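Local coordinates for hypothetical glycoside hydrolase (PDB 3TAW), which is of unknown function but belongs to a clan of glycoside-processing enzymes built on a five-bladed beta-propeller, at residues A[134-139]-A[175-180]; A[147-152]-A[157-162]. All coordinates share one frame; numbering follows the deposited sequence.

In the fold
Along the chain the segments come in the order 134-139, 147-152, 157-162 and 175-180, so contact 2 falls between the two halves of contact 1. Strands 117-125, 131-138, 143-150 and 157-161 form one antiparallel sheet, consistent with a single propeller blade. Contact 2 pairs its last two strands, while contact 1 joins strand 131-138 to the approach and start of strand 179-186 in another sheet. The contact centres lie about 13 Å apart, contact 1 nearer the middle of the chain. They meet through neighbouring strands 131-138 and 143-150, where Leu134 CD1 packs 3.8 Å from Val147 CG2, so the hairpin of contact 2 adjoins the strand that contact 1 joins to the next sheet.

Contact 1: residues A[134-139]-A[175-180]; sequences LYTQWN and ATKSAS. With EDO (1,2-ethanediol), chain P; EDO (1,2-ethanediol), chain K.
Leu134 meets Ala179 through carbon alone: CB, CG and CD1 all lie close to the alanine methyl, with Leu134 CG 4.0 Å from Ala179 CB. Beside this buried patch the two backbones are joined through a water: 3.0 Å from Ala179 N, it accepts that N-H and gives a weak hydrogen bond to Leu134 O. Tyr135 turns from the interface and places its hydroxyl on Glu113. Thr136 comes back toward the second segment, its side chain crossing that of Lys177 at a slant, with Thr136 OG1 3.3 Å from Lys177 CB. With chi1 at -50°, OG1 sits beside its own backbone N and reaches two waters, while CG2 is turned to the carbonyl oxygen of Thr176. One water is 2.7 Å from Thr136 OG1 and accepts from Ser178 N; the other stands 2.8 Å from Thr136 OG1 and receives a weak bond from Lys177 NZ. The segments run roughly antiparallel, 149° apart, but solvent replaces direct backbone pairing, consistent with a seam between two blades of the propeller: strand 131-138 belongs to one sheet, and 175-180 leads into strand 179-186 of the next. Gln137, like Tyr135, reaches Glu113. At Trp138 a 1,2-ethanediol lies between the indole and Lys177: its C2 is over the centre of one face, 3.4 Å from Trp138 CD2, and its hydroxyls are both gripped by the ammonium of Lys177, the shorter bond being 2.7 Å from Lys177 NZ to O2. A bend at chi3 (62°) within the lysine chain carries NZ there, where it also binds an unidentified ligand. A second ethanediol accepts from Thr176, 2.6 Å from Thr176 OG1 to its O1; Thr176 OG1 also accepts a hydrogen bond from Leu145 N.

Contact 2: residues A[147-152]-A[157-162]; sequences VATSKD and TKFGPA
Thr149 and Thr157 grip each other by two backbone bonds, the straighter from Thr157 N to Thr149 O (2.9 Å, 170° at the hydrogen) and the other from Thr149 N to Thr157 O (3.0 Å). Farther along, Val147 O accepts from Phe159 N at 2.9 Å and also takes a hydrogen from a water that in turn accepts from Gly160 N. The water thus fills in where the strand is distorted; at phi 86° a side chain on Gly160 would press against the carbonyl oxygen of Phe159. Val147 N also donates to Gly160 O, from 38° out of that carbonyl's plane. Between these bonds Ala148 and Lys158 form a non-hydrogen-bonded pair; the lysine ammonium is held by Asp107 and Glu113. On the opposite face, that of Thr149 and Thr157, the side chains of Thr149 and Phe159 cross at about a right angle, and Thr149 OG1 meets the ring edge in plane, 3.3 Å from Phe159 CE2. Thr157 CG2 sits over one ring face, off-centre toward the rim. At the far end Val147 CG2 packs on Ala162 CB at 3.9 Å. Strands 143-150 and 157-161 make an antiparallel beta hairpin, the outer pair of strands of what is probably one four-stranded propeller blade.

Contact 1: residues A[134-139]-A[175-180]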
# COMPACT_ATOMS: atom_id res chain seq x y z
N LEU A 134 4.73 -6.27 2.97
CA LEU A 134 5.68 -5.50 2.18
C LEU A 134 5.56 -4.07 2.66
O LEU A 134 4.46 -3.52 2.70
CB LEU A 134 5.34 -5.56 0.70
CG LEU A 134 5.92 -6.74 -0.10
CD1 LEU A 134 7.44 -6.54 -0.40
CD2 LEU A 134 5.65 -8.07 0.55
N TYR A 135 6.69 -3.48 3.06
CA TYR A 135 6.71 -2.17 3.70
C TYR A 135 8.01 -1.45 3.41
O TYR A 135 8.94 -2.04 2.85
CB TYR A 135 6.52 -2.32 5.22
CG TYR A 135 7.68 -3.00 5.93
CD1 TYR A 135 7.82 -4.38 5.94
CD2 TYR A 135 8.63 -2.25 6.63
CE1 TYR A 135 8.89 -5.00 6.58
CE2 TYR A 135 9.69 -2.86 7.29
CZ TYR A 135 9.82 -4.23 7.26
OH TYR A 135 10.84 -4.82 7.94
N THR A 136 8.06 -0.17 3.75
CA THR A 136 9.25 0.63 3.54
C THR A 136 10.04 0.77 4.83
O THR A 136 9.48 1.15 5.86
CB THR A 136 8.89 2.06 3.11
OG1 THR A 136 7.95 2.01 2.04
CG2 THR A 136 10.17 2.85 2.70
N GLN A 137 11.32 0.46 4.76
CA GLN A 137 12.26 0.73 5.86
C GLN A 137 12.80 2.13 5.64
O GLN A 137 13.24 2.45 4.52
CB GLN A 137 13.42 -0.26 5.82
CG GLN A 137 13.00 -1.73 5.86
CD GLN A 137 14.20 -2.64 5.88
OE1 GLN A 137 15.05 -2.58 4.96
NE2 GLN A 137 14.30 -3.49 6.90
N TRP A 138 12.76 2.98 6.66
CA TRP A 138 13.26 4.35 6.51
C TRP A 138 14.24 4.68 7.61
O TRP A 138 13.91 4.64 8.79
CB TRP A 138 12.11 5.34 6.52
CG TRP A 138 12.41 6.81 6.30
CD1 TRP A 138 11.82 7.85 6.95
CD2 TRP A 138 13.28 7.41 5.31
NE1 TRP A 138 12.26 9.03 6.46
CE2 TRP A 138 13.15 8.80 5.45
CE3 TRP A 138 14.14 6.91 4.33
CZ2 TRP A 138 13.88 9.71 4.66
CZ3 TRP A 138 14.83 7.80 3.53
CH2 TRP A 138 14.71 9.18 3.71
N ASN A 139 15.46 5.00 7.19
CA ASN A 139 16.52 5.35 8.09
C ASN A 139 17.02 6.77 7.83
O ASN A 139 18.14 7.12 8.25
CB ASN A 139 17.67 4.35 7.97
CG ASN A 139 18.33 4.39 6.62
OD1 ASN A 139 17.93 5.14 5.72
ND2 ASN A 139 19.38 3.59 6.47
N ALA A 175 16.45 3.56 -3.79
CA ALA A 175 15.21 3.96 -3.12
C ALA A 175 14.05 3.16 -3.70
O ALA A 175 13.78 3.28 -4.88
CB ALA A 175 14.96 5.45 -3.31
N THR A 176 13.38 2.34 -2.88
CA THR A 176 12.28 1.50 -3.31
C THR A 176 11.18 1.48 -2.23
O THR A 176 11.46 1.75 -1.06
CB THR A 176 12.73 0.05 -3.59
OG1 THR A 176 13.24 -0.56 -2.40
CG2 THR A 176 13.82 -0.01 -4.71
N LYS A 177 9.96 1.21 -2.68
CA LYS A 177 8.77 1.21 -1.83
C LYS A 177 7.55 0.83 -2.66
O LYS A 177 7.64 0.76 -3.89
CB LYS A 177 8.53 2.60 -1.20
CG LYS A 177 8.50 3.75 -2.22
CD LYS A 177 8.03 5.08 -1.62
CE LYS A 177 8.95 5.58 -0.53
NZ LYS A 177 8.47 6.85 0.10
N SER A 178 6.44 0.57 -1.97
CA SER A 178 5.10 0.52 -2.55
C SER A 178 4.87 -0.68 -3.45
O SER A 178 4.91 -0.56 -4.68
CB SER A 178 4.77 1.84 -3.28
OG SER A 178 5.03 2.93 -2.39
N ALA A 179 4.60 -1.83 -2.83
CA ALA A 179 4.49 -3.08 -3.57
C ALA A 179 3.11 -3.71 -3.50
O ALA A 179 2.53 -3.81 -2.43
CB ALA A 179 5.55 -4.08 -3.08
N SER A 180 2.65 -4.20 -4.64
CA SER A 180 1.34 -4.84 -4.81
C SER A 180 1.54 -6.26 -5.33
O SER A 180 1.74 -6.47 -6.53
CB SER A 180 0.52 -4.03 -5.83
OG SER A 180 0.37 -2.70 -5.38
C1 EDO P . 11.23 8.81 2.23
O1 EDO P . 11.15 8.20 0.93
C2 EDO P . 10.59 7.87 3.23
O2 EDO P . 9.49 7.22 2.61
C1 EDO K . 16.21 -2.03 -2.42
O1 EDO K . 15.81 -0.77 -1.91
C2 EDO K . 15.91 -3.23 -1.51
O2 EDO K . 14.58 -3.75 -1.55
O HOH W 1 4.91 -1.99 0.13
O HOH W 2 6.01 0.43 1.07
O HOH W 3 7.09 4.66 2.08

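Contact 2: residues A[147-152]-A[157-162]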
# COMPACT_ATOMS: atom_id res chain seq x y z
N VAL A 147 10.42 -7.14 3.48
CA VAL A 147 9.44 -8.20 3.64
C VAL A 147 9.44 -8.76 5.06
O VAL A 147 10.50 -8.98 5.66
CB VAL A 147 9.74 -9.37 2.68
CG1 VAL A 147 8.63 -10.44 2.76
CG2 VAL A 147 9.90 -8.87 1.21
N ALA A 148 8.24 -8.99 5.60
CA ALA A 148 8.11 -9.72 6.84
C ALA A 148 6.94 -10.67 6.72
O ALA A 148 6.01 -10.44 5.91
CB ALA A 148 7.95 -8.73 8.06
N THR A 149 7.00 -11.79 7.45
CA THR A 149 5.91 -12.75 7.45
C THR A 149 5.44 -13.13 8.87
O THR A 149 6.20 -13.01 9.85
CB THR A 149 6.24 -14.03 6.65
OG1 THR A 149 7.19 -14.83 7.37
CG2 THR A 149 6.80 -13.70 5.25
N SER A 150 4.20 -13.58 8.96
CA SER A 150 3.61 -14.04 10.22
C SER A 150 2.40 -14.91 9.93
O SER A 150 1.86 -14.88 8.83
CB SER A 150 3.16 -12.86 11.10
OG SER A 150 2.05 -12.19 10.54
N LYS A 151 1.98 -15.68 10.93
CA LYS A 151 0.75 -16.45 10.84
C LYS A 151 -0.41 -15.74 11.55
O LYS A 151 -1.57 -16.09 11.33
CB LYS A 151 0.95 -17.83 11.46
CG LYS A 151 1.96 -18.66 10.75
CD LYS A 151 1.45 -19.03 9.38
CE LYS A 151 2.19 -20.20 8.77
NZ LYS A 151 1.38 -20.75 7.64
N ASP A 152 -0.08 -14.77 12.42
CA ASP A 152 -1.06 -14.16 13.31
C ASP A 152 -1.01 -12.63 13.34
O ASP A 152 -1.65 -12.02 14.20
CB ASP A 152 -0.87 -14.68 14.73
CG ASP A 152 0.42 -14.20 15.37
OD1 ASP A 152 1.28 -13.58 14.72
OD2 ASP A 152 0.59 -14.50 16.57
N THR A 157 8.50 -12.30 11.52
CA THR A 157 9.89 -12.48 11.13
C THR A 157 10.24 -11.48 10.03
O THR A 157 9.58 -11.45 8.99
CB THR A 157 10.13 -13.91 10.66
OG1 THR A 157 9.85 -14.79 11.76
CG2 THR A 157 11.58 -14.12 10.19
N LYS A 158 11.24 -10.64 10.28
CA LYS A 158 11.72 -9.67 9.31
C LYS A 158 12.81 -10.32 8.46
O LYS A 158 13.81 -10.82 9.01
CB LYS A 158 12.26 -8.42 9.99
CG LYS A 158 11.21 -7.61 10.75
CD LYS A 158 11.81 -6.34 11.32
CE LYS A 158 10.82 -5.60 12.21
NZ LYS A 158 11.40 -4.41 12.90
N PHE A 159 12.63 -10.32 7.15
CA PHE A 159 13.63 -10.91 6.23
C PHE A 159 14.52 -9.89 5.53
O PHE A 159 15.46 -10.26 4.81
CB PHE A 159 12.92 -11.79 5.21
CG PHE A 159 12.31 -13.02 5.81
CD1 PHE A 159 13.08 -14.16 5.99
CD2 PHE A 159 10.98 -13.04 6.20
CE1 PHE A 159 12.53 -15.30 6.57
CE2 PHE A 159 10.41 -14.18 6.77
CZ PHE A 159 11.20 -15.32 6.95
N GLY A 160 14.25 -8.62 5.76
CA GLY A 160 15.03 -7.54 5.16
C GLY A 160 14.55 -7.13 3.78
O GLY A 160 13.49 -7.57 3.32
N PRO A 161 15.35 -6.30 3.11
CA PRO A 161 14.96 -5.73 1.82
C PRO A 161 14.63 -6.76 0.76
O PRO A 161 15.33 -7.78 0.63
CB PRO A 161 16.19 -4.91 1.41
CG PRO A 161 16.84 -4.54 2.73
CD PRO A 161 16.63 -5.73 3.59
N ALA A 162 13.55 -6.51 0.01
CA ALA A 162 13.08 -7.42 -1.02
C ALA A 162 14.11 -7.64 -2.12
O ALA A 162 14.15 -8.72 -2.73
CB ALA A 162 11.79 -6.91 -1.61
O HOH W 4 12.11 -7.03 6.81
O HOH W 5 7.10 -15.25 12.21